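3,4-dihydroxybenzoate decarboxylase (Enterobacter cloacae, PDB 5NY5) probably catalyses the decarboxylation of 3,4-dihydroxybenzoate to catechol and the reverse para-carboxylation of catechols, as a UbiD-family enzyme dependent on prenylated flavin and a metal ion. Local coordinates at residues P348-N353 and L368-R373; N341-A346 and G382-I387; S113-Q118 and E246-V251. All blocks are in the same frame, centred on the assembly; numbering follows the deposited sequence.

Contact 1 (P348-N353 and L368-R373); sequences PGFLQN and LQVKKR
Val370 lies over one face of the Phe350 ring: its CB is 3.9 Å from the ring centroid and 20° off the normal, a CH-pi contact. The ring is carried there with CG anti to the backbone N (chi1 -173°), and the CA of Lys372 borders its edge. On the same side of the hairpin, CD1 of Leu351 reaches CG of Leu368 at 3.9 Å and also meets Val370 CG1.

The backbone pairing is antiparallel but interrupted. Leu351 opposes Val370 in a non-hydrogen-bonded pair and Asn353 opposes Gln369 in a hydrogen-bonded one; Gln352 and Asn353 both face Gln369, a classic beta bulge that shifts the register by one residue. Gln369 O accepts Gln352 N at 2.6 Å and, weakly, Asn353 N, while Gln369 N returns a bond to Asn353 O (3.0 Å).

Phe350 O is gripped from opposite faces of its plane, by Lys371 N at 3.2 Å and by Gln352 NE2 at 2.8 Å. The bend of the Gln352 chain at chi2 (-54°) helps turn NE2 back to this oxygen, above the carbonyl plane and not on a lone pair. Farther along, Arg373 NH1 donates to a lone pair of Pro348 O (3.0 Å), while its NE forms a salt bridge with Asp377.

Strand 351-356 is one of the two edge strands of a mixed sheet within this chain. Strand 365-370 separates it from strand 397-401, with Phe350 and Leu368 touching helix 380-391.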
loop_
_atom_site.group_PDB
_atom_site.type_symbol
_atom_site.label_atom_id
_atom_site.label_comp_id
_atom_site.label_asym_id
_atom_site.label_seq_id
_atom_site.Cartn_x
_atom_site.Cartn_y
_atom_site.Cartn_z
ATOM N N PRO A 348 31.790 5.352 -8.323
ATOM C CA PRO A 348 33.043 4.596 -8.451
ATOM C C PRO A 348 33.353 3.775 -7.207
ATOM O O PRO A 348 33.214 4.244 -6.076
ATOM C CB PRO A 348 34.095 5.689 -8.672
ATOM C CG PRO A 348 33.320 6.882 -9.145
ATOM C CD PRO A 348 32.003 6.802 -8.448
ATOM N N GLY A 349 33.786 2.535 -7.434
ATOM C CA GLY A 349 34.213 1.664 -6.360
ATOM C C GLY A 349 33.106 1.019 -5.557
ATOM O O GLY A 349 33.402 0.341 -4.567
ATOM N N PHE A 350 31.847 1.195 -5.952
ATOM C CA PHE A 350 30.712 0.699 -5.182
ATOM C C PHE A 350 30.273 -0.679 -5.666
ATOM O O PHE A 350 30.258 -1.641 -4.894
ATOM C CB PHE A 350 29.559 1.706 -5.263
ATOM C CG PHE A 350 28.393 1.385 -4.369
ATOM C CD1 PHE A 350 28.568 1.230 -3.005
ATOM C CD2 PHE A 350 27.115 1.274 -4.890
ATOM C CE1 PHE A 350 27.498 0.949 -2.185
ATOM C CE2 PHE A 350 26.038 0.996 -4.071
ATOM C CZ PHE A 350 26.231 0.832 -2.719
ATOM N N LEU A 351 29.919 -0.785 -6.942
ATOM C CA LEU A 351 29.538 -2.069 -7.510
ATOM C C LEU A 351 30.742 -3.002 -7.545
ATOM O O LEU A 351 31.799 -2.646 -8.068
ATOM C CB LEU A 351 28.976 -1.879 -8.916
ATOM C CG LEU A 351 28.345 -3.109 -9.563
ATOM C CD1 LEU A 351 27.078 -3.516 -8.820
ATOM C CD2 LEU A 351 28.046 -2.847 -11.027
ATOM N N GLN A 352 30.582 -4.195 -6.975
ATOM C CA GLN A 352 31.648 -5.188 -6.991
ATOM C C GLN A 352 31.539 -6.117 -8.189
ATOM O O GLN A 352 32.551 -6.444 -8.815
ATOM C CB GLN A 352 31.635 -6.000 -5.696
ATOM C CG GLN A 352 31.716 -5.150 -4.443
ATOM C CD GLN A 352 32.902 -4.209 -4.461
ATOM O OE1 GLN A 352 34.044 -4.635 -4.613
ATOM N NE2 GLN A 352 32.635 -2.917 -4.314
ATOM N N ASN A 353 30.325 -6.535 -8.529
ATOM C CA ASN A 353 30.100 -7.403 -9.674
ATOM C C ASN A 353 28.617 -7.362 -10.004
ATOM O O ASN A 353 27.810 -6.817 -9.248
ATOM C CB ASN A 353 30.561 -8.835 -9.393
ATOM C CG ASN A 353 31.006 -9.561 -10.644
ATOM O OD1 ASN A 353 30.656 -9.175 -11.760
ATOM N ND2 ASN A 353 31.780 -10.621 -10.465
ATOM N N LEU A 368 23.055 -7.650 -8.393
ATOM C CA LEU A 368 24.067 -6.626 -8.184
ATOM C C LEU A 368 24.744 -6.842 -6.841
ATOM O O LEU A 368 24.071 -6.963 -5.813
ATOM C CB LEU A 368 23.462 -5.225 -8.260
ATOM C CG LEU A 368 23.451 -4.562 -9.640
ATOM C CD1 LEU A 368 22.612 -5.344 -10.636
ATOM C CD2 LEU A 368 22.954 -3.130 -9.533
ATOM N N GLN A 369 26.070 -6.888 -6.857
ATOM C CA GLN A 369 26.877 -7.072 -5.659
ATOM C C GLN A 369 27.551 -5.746 -5.347
ATOM O O GLN A 369 28.427 -5.299 -6.094
ATOM C CB GLN A 369 27.907 -8.178 -5.860
ATOM C CG GLN A 369 28.623 -8.591 -4.594
ATOM C CD GLN A 369 29.694 -9.622 -4.856
ATOM O OE1 GLN A 369 30.520 -9.453 -5.750
ATOM N NE2 GLN A 369 29.683 -10.703 -4.086
ATOM N N VAL A 370 27.141 -5.116 -4.250
ATOM C CA VAL A 370 27.680 -3.827 -3.851
ATOM C C VAL A 370 28.393 -3.990 -2.518
ATOM O O VAL A 370 28.218 -4.979 -1.805
ATOM C CB VAL A 370 26.589 -2.743 -3.752
ATOM C CG1 VAL A 370 25.899 -2.569 -5.091
ATOM C CG2 VAL A 370 25.584 -3.103 -2.671
ATOM N N LYS A 371 29.209 -2.992 -2.189
ATOM C CA LYS A 371 29.949 -2.963 -0.933
ATOM C C LYS A 371 29.775 -1.587 -0.308
ATOM O O LYS A 371 30.295 -0.596 -0.828
ATOM C CB LYS A 371 31.428 -3.278 -1.154
ATOM C CG LYS A 371 32.266 -3.256 0.113
ATOM C CD LYS A 371 33.736 -3.501 -0.201
ATOM C CE LYS A 371 34.581 -3.532 1.063
ATOM N NZ LYS A 371 36.035 -3.598 0.749
ATOM N N LYS A 372 29.040 -1.521 0.797
ATOM C CA LYS A 372 28.906 -0.274 1.535
ATOM C C LYS A 372 30.174 -0.041 2.345
ATOM O O LYS A 372 30.499 -0.821 3.247
ATOM C CB LYS A 372 27.670 -0.311 2.430
ATOM C CG LYS A 372 26.369 -0.364 1.650
ATOM C CD LYS A 372 25.177 -0.560 2.567
ATOM C CE LYS A 372 23.909 -0.795 1.772
ATOM N NZ LYS A 372 22.793 -1.220 2.653
ATOM N N ARG A 373 30.895 1.025 2.012
ATOM C CA ARG A 373 32.178 1.322 2.625
ATOM C C ARG A 373 32.101 2.421 3.672
ATOM O O ARG A 373 33.010 2.535 4.501
ATOM C CB ARG A 373 33.181 1.730 1.541
ATOM C CG ARG A 373 33.116 0.856 0.301
ATOM C CD ARG A 373 33.432 1.644 -0.957
ATOM N NE ARG A 373 32.395 2.625 -1.270
ATOM C CZ ARG A 373 32.428 3.431 -2.326
ATOM N NH1 ARG A 373 33.447 3.376 -3.171
ATOM N NH2 ARG A 373 31.444 4.294 -2.539
HETATM O O HOH W 1 32.015 6.382 -5.176
HETATM O O HOH W 2 32.142 -11.132 -7.041
#

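Contact 2 (N341-A346 and G382-I387); sequences NAVEEA and GQAALI
Ile387 loses the most surface in this helix-helix contact, and its two branches are divided between successive turns of the other helix. CG2 sits 3.6 Å from Ala342 CB, whereas CD1, at the end of the longer branch, lies 3.6 Å from Ala346 CB. With chi1 at -64°, CG1 is anti to the carbonyl carbon and CG2 anti to the backbone N, which spreads the branches to meet both alanines, four residues apart.

Val343 has the next largest buried area. Its CG2 approaches Ile387 CG2 at 3.9 Å, and its other methyl, CG1, is 4.4 Å from Ala384 CB. The closest CA pair, Val343 with Ala384, is 6.3 Å apart, consistent with the small alanine side chain at that point. No hydrogen bond crosses the contact; the evidence is for purely apolar packing between segments whose axes come within 9.7 Å and whose directions differ by 136°.

Helix 324-346 ends here against helix 380-391. The latter rests on the sheet through Ala385, which touches strand 397-401, and through Ala385 and Leu386, which both meet Ile460 of strand 455-462. Ile387 also packs on Ala390 of a second subunit, so helix 380-391 borders that subunit as well.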
loop_
_atom_site.group_PDB
_atom_site.type_symbol
_atom_site.label_atom_id
_atom_site.label_comp_id
_atom_site.label_asym_id
_atom_site.label_seq_id
_atom_site.Cartn_x
_atom_site.Cartn_y
_atom_site.Cartn_z
ATOM N N ASN A 341 29.571 -0.576 -16.485
ATOM C CA ASN A 341 30.127 0.702 -16.914
ATOM C C ASN A 341 29.307 1.865 -16.378
ATOM O O ASN A 341 29.861 2.891 -15.969
ATOM C CB ASN A 341 30.200 0.759 -18.439
ATOM C CG ASN A 341 31.141 -0.275 -19.013
ATOM O OD1 ASN A 341 32.085 -0.705 -18.352
ATOM N ND2 ASN A 341 30.890 -0.682 -20.251
ATOM N N ALA A 342 27.983 1.713 -16.353
ATOM C CA ALA A 342 27.118 2.811 -15.937
ATOM C C ALA A 342 27.228 3.074 -14.440
ATOM O O ALA A 342 27.211 4.230 -14.007
ATOM C CB ALA A 342 25.673 2.511 -16.331
ATOM N N VAL A 343 27.346 2.019 -13.633
ATOM C CA VAL A 343 27.418 2.213 -12.188
ATOM C C VAL A 343 28.801 2.697 -11.774
ATOM O O VAL A 343 28.934 3.553 -10.894
ATOM C CB VAL A 343 27.026 0.919 -11.451
ATOM C CG1 VAL A 343 27.040 1.146 -9.951
ATOM C CG2 VAL A 343 25.657 0.446 -11.899
ATOM N N GLU A 344 29.851 2.162 -12.399
ATOM C CA GLU A 344 31.201 2.601 -12.064
ATOM C C GLU A 344 31.411 4.066 -12.414
ATOM O O GLU A 344 32.133 4.777 -11.708
ATOM C CB GLU A 344 32.230 1.724 -12.776
ATOM C CG GLU A 344 33.650 1.935 -12.295
ATOM C CD GLU A 344 33.820 1.608 -10.825
ATOM O OE1 GLU A 344 33.079 0.742 -10.312
ATOM O OE2 GLU A 344 34.696 2.222 -10.180
ATOM N N GLU A 345 30.777 4.538 -13.483
ATOM C CA GLU A 345 30.836 5.956 -13.808
ATOM C C GLU A 345 30.098 6.788 -12.763
ATOM O O GLU A 345 30.612 7.807 -12.287
ATOM C CB GLU A 345 30.250 6.189 -15.200
ATOM C CG GLU A 345 30.322 7.623 -15.679
ATOM C CD GLU A 345 29.098 8.026 -16.481
ATOM O OE1 GLU A 345 28.022 8.206 -15.873
ATOM O OE2 GLU A 345 29.210 8.158 -17.720
ATOM N N ALA A 346 28.894 6.361 -12.382
ATOM C CA ALA A 346 28.095 7.154 -11.457
ATOM C C ALA A 346 28.566 7.000 -10.016
ATOM O O ALA A 346 28.616 7.986 -9.272
ATOM C CB ALA A 346 26.622 6.776 -11.584
ATOM N N GLY A 382 19.919 1.382 -3.848
ATOM C CA GLY A 382 18.786 1.634 -4.714
ATOM C C GLY A 382 19.155 2.477 -5.915
ATOM O O GLY A 382 18.600 2.294 -7.000
ATOM N N GLN A 383 20.093 3.409 -5.742
ATOM C CA GLN A 383 20.610 4.148 -6.885
ATOM C C GLN A 383 21.243 3.204 -7.898
ATOM O O GLN A 383 21.039 3.354 -9.107
ATOM C CB GLN A 383 21.619 5.197 -6.422
ATOM C CG GLN A 383 22.118 6.109 -7.531
ATOM C CD GLN A 383 21.011 6.965 -8.122
ATOM O OE1 GLN A 383 20.081 7.366 -7.426
ATOM N NE2 GLN A 383 21.108 7.243 -9.416
ATOM N N ALA A 384 21.997 2.212 -7.419
ATOM C CA ALA A 384 22.603 1.240 -8.323
ATOM C C ALA A 384 21.543 0.449 -9.077
ATOM O O ALA A 384 21.712 0.143 -10.262
ATOM C CB ALA A 384 23.517 0.297 -7.543
ATOM N N ALA A 385 20.439 0.110 -8.405
ATOM C CA ALA A 385 19.366 -0.623 -9.065
ATOM C C ALA A 385 18.674 0.238 -10.112
ATOM O O ALA A 385 18.317 -0.251 -11.190
ATOM C CB ALA A 385 18.360 -1.125 -8.032
ATOM N N LEU A 386 18.480 1.521 -9.815
ATOM C CA LEU A 386 17.868 2.419 -10.788
ATOM C C LEU A 386 18.755 2.600 -12.014
ATOM O O LEU A 386 18.250 2.725 -13.135
ATOM C CB LEU A 386 17.569 3.767 -10.139
ATOM C CG LEU A 386 16.567 3.715 -8.986
ATOM C CD1 LEU A 386 16.402 5.084 -8.353
ATOM C CD2 LEU A 386 15.237 3.181 -9.472
ATOM N N ILE A 387 20.073 2.623 -11.824
ATOM C CA ILE A 387 20.973 2.789 -12.961
ATOM C C ILE A 387 20.884 1.583 -13.886
ATOM O O ILE A 387 20.799 1.725 -15.111
ATOM C CB ILE A 387 22.412 3.033 -12.478
ATOM C CG1 ILE A 387 22.504 4.348 -11.711
ATOM C CG2 ILE A 387 23.363 3.062 -13.653
ATOM C CD1 ILE A 387 23.835 4.559 -11.028
#

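Contact 3 (S113-Q118 and E246-V251); sequences SQAPCQ and ELVQGV
With CG anti to the carbonyl carbon (chi1 -66°) and an extended chain beyond it, Gln118 reaches Val248, Gln249 and Val251; at Val248, CG2 is anti to the backbone N and CG1 takes the position between N and the carbonyl carbon (chi1 52°). These torsions dock a short 3-10 turn, starting at Pro116, on strand 246-249 in the Rift-related, FMN-binding-clan region of the UbiD family.

The two methyls of Val248 are shared out among residues of the turn and its flanks. CG2 lies 3.7 Å from Ala115 CB and 3.6 Å from Gln118 NE2, while CG1 is 3.8 Å from Cys117 SG. Ala115, Cys117 and Gln118 all have side chains starting toward the strand, and the turn is closed internally by Gln118 N donating to Ala115 O at 2.9 Å. The turn places the three side chains around Val248.

At the other end of the strand segment, Glu246 OE2 lies 3.8 Å from Gln114 O, two acceptor oxygens near each other and not a bond.

Strand 246-249 is the middle member of a three-stranded mixed sheet, between strands 108-110 and 256-258. The turn follows the first of these in sequence, and Cys117 also bonds through its backbone to Ala259, just beyond the second.

The Gln118 and Val251 side chains run past each other in opposite directions, with NE2 of Gln118 3.4 Å from Val251 CG2. The same NE2 donates to Gln249 O at 3.1 Å with an N-H...O angle of 146°, NE2 standing somewhat out of the Gln249 carbonyl plane.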
loop_
_atom_site.group_PDB
_atom_site.type_symbol
_atom_site.label_atom_id
_atom_site.label_comp_id
_atom_site.label_asym_id
_atom_site.label_seq_id
_atom_site.Cartn_x
_atom_site.Cartn_y
_atom_site.Cartn_z
ATOM N N SER A 113 42.487 -17.316 -51.394
ATOM C CA SER A 113 43.582 -18.215 -51.055
ATOM C C SER A 113 43.611 -18.518 -49.561
ATOM O O SER A 113 43.977 -19.625 -49.154
ATOM C CB SER A 113 44.906 -17.602 -51.510
ATOM O OG SER A 113 46.019 -18.351 -51.059
ATOM N N GLN A 114 43.212 -17.555 -48.732
ATOM C CA GLN A 114 43.283 -17.664 -47.279
ATOM C C GLN A 114 41.900 -17.774 -46.645
ATOM O O GLN A 114 41.714 -17.429 -45.477
ATOM C CB GLN A 114 44.031 -16.472 -46.688
ATOM C CG GLN A 114 45.544 -16.499 -46.841
ATOM C CD GLN A 114 46.182 -15.274 -46.215
ATOM O OE1 GLN A 114 46.142 -14.183 -46.783
ATOM N NE2 GLN A 114 46.752 -15.442 -45.025
ATOM N N ALA A 115 40.925 -18.263 -47.407
ATOM C CA ALA A 115 39.530 -18.349 -46.983
ATOM C C ALA A 115 39.117 -19.816 -46.931
ATOM O O ALA A 115 38.505 -20.336 -47.878
ATOM C CB ALA A 115 38.614 -17.564 -47.919
ATOM N N PRO A 116 39.423 -20.515 -45.838
ATOM C CA PRO A 116 38.965 -21.907 -45.705
ATOM C C PRO A 116 37.468 -22.061 -45.867
ATOM O O PRO A 116 37.003 -23.122 -46.298
ATOM C CB PRO A 116 39.418 -22.287 -44.290
ATOM C CG PRO A 116 40.542 -21.368 -43.995
ATOM C CD PRO A 116 40.224 -20.083 -44.682
ATOM N N CYS A 117 36.696 -21.019 -45.545
ATOM C CA CYS A 117 35.249 -21.099 -45.689
ATOM C C CYS A 117 34.842 -21.408 -47.122
ATOM O O CYS A 117 33.806 -22.039 -47.343
ATOM C CB CYS A 117 34.599 -19.798 -45.218
ATOM S SG CYS A 117 34.777 -18.400 -46.345
ATOM N N GLN A 118 35.648 -21.008 -48.105
ATOM C CA GLN A 118 35.316 -21.204 -49.511
ATOM C C GLN A 118 36.007 -22.425 -50.117
ATOM O O GLN A 118 36.266 -22.455 -51.324
ATOM C CB GLN A 118 35.648 -19.945 -50.310
ATOM C CG GLN A 118 34.791 -18.750 -49.932
ATOM C CD GLN A 118 35.057 -17.533 -50.789
ATOM O OE1 GLN A 118 35.997 -17.511 -51.581
ATOM N NE2 GLN A 118 34.225 -16.511 -50.636
ATOM N N GLU A 246 39.767 -12.139 -40.258
ATOM C CA GLU A 246 39.976 -12.119 -41.698
ATOM C C GLU A 246 38.647 -12.194 -42.439
ATOM O O GLU A 246 37.764 -12.978 -42.082
ATOM C CB GLU A 246 40.885 -13.275 -42.121
ATOM C CG GLU A 246 42.317 -13.128 -41.630
ATOM C CD GLU A 246 43.121 -14.406 -41.762
ATOM O OE1 GLU A 246 44.171 -14.518 -41.095
ATOM O OE2 GLU A 246 42.705 -15.300 -42.528
ATOM N N LEU A 247 38.515 -11.365 -43.471
ATOM C CA LEU A 247 37.315 -11.302 -44.291
ATOM C C LEU A 247 37.654 -11.655 -45.732
ATOM O O LEU A 247 38.769 -11.412 -46.201
ATOM C CB LEU A 247 36.677 -9.911 -44.233
ATOM C CG LEU A 247 36.234 -9.447 -42.845
ATOM C CD1 LEU A 247 35.742 -8.013 -42.881
ATOM C CD2 LEU A 247 35.157 -10.367 -42.304
ATOM N N VAL A 248 36.680 -12.228 -46.431
ATOM C CA VAL A 248 36.840 -12.638 -47.819
ATOM C C VAL A 248 35.660 -12.106 -48.617
ATOM O O VAL A 248 34.519 -12.130 -48.144
ATOM C CB VAL A 248 36.952 -14.174 -47.949
ATOM C CG1 VAL A 248 35.801 -14.859 -47.232
ATOM C CG2 VAL A 248 36.997 -14.593 -49.413
ATOM N N GLN A 249 35.937 -11.609 -49.820
ATOM C CA GLN A 249 34.873 -11.125 -50.686
ATOM C C GLN A 249 33.912 -12.258 -51.023
ATOM O O GLN A 249 34.316 -13.414 -51.169
ATOM C CB GLN A 249 35.462 -10.531 -51.966
ATOM C CG GLN A 249 34.431 -9.982 -52.934
ATOM C CD GLN A 249 33.630 -8.844 -52.342
ATOM O OE1 GLN A 249 34.134 -8.072 -51.527
ATOM N NE2 GLN A 249 32.370 -8.737 -52.745
ATOM N N GLY A 250 32.629 -11.921 -51.128
ATOM C CA GLY A 250 31.637 -12.917 -51.472
ATOM C C GLY A 250 31.846 -13.475 -52.864
ATOM O O GLY A 250 32.524 -12.893 -53.714
ATOM N N VAL A 251 31.246 -14.637 -53.092
ATOM C CA VAL A 251 31.366 -15.341 -54.360
ATOM C C VAL A 251 30.179 -15.063 -55.273
ATOM O O VAL A 251 30.348 -14.904 -56.482
ATOM C CB VAL A 251 31.539 -16.854 -54.102
ATOM C CG1 VAL A 251 31.132 -17.661 -55.312
ATOM C CG2 VAL A 251 32.980 -17.161 -53.725
#

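How the contacts relate
Contact 3 comes first along the chain and belongs to the Rift-related region; contacts 1 and 2 follow, both within the C-terminal region of the UbiD family. The latter two have centres about 10 Å apart, and contact 1 falls entirely between the two segments of contact 2: helix 324-346 leads to strand 351-356, and strand 365-370 leads to helix 380-391. They touch directly, with Leu351 CB 3.7 Å from Val343 CG1 and Leu368 CD2 3.6 Å from Ala384 O. Hairpin and helix pair thus form one local alpha/beta unit, while contact 3 lies on the opposite side of the chain's centre, about 46 Å from contact 1 and about 43 Å from contact 2 between centres.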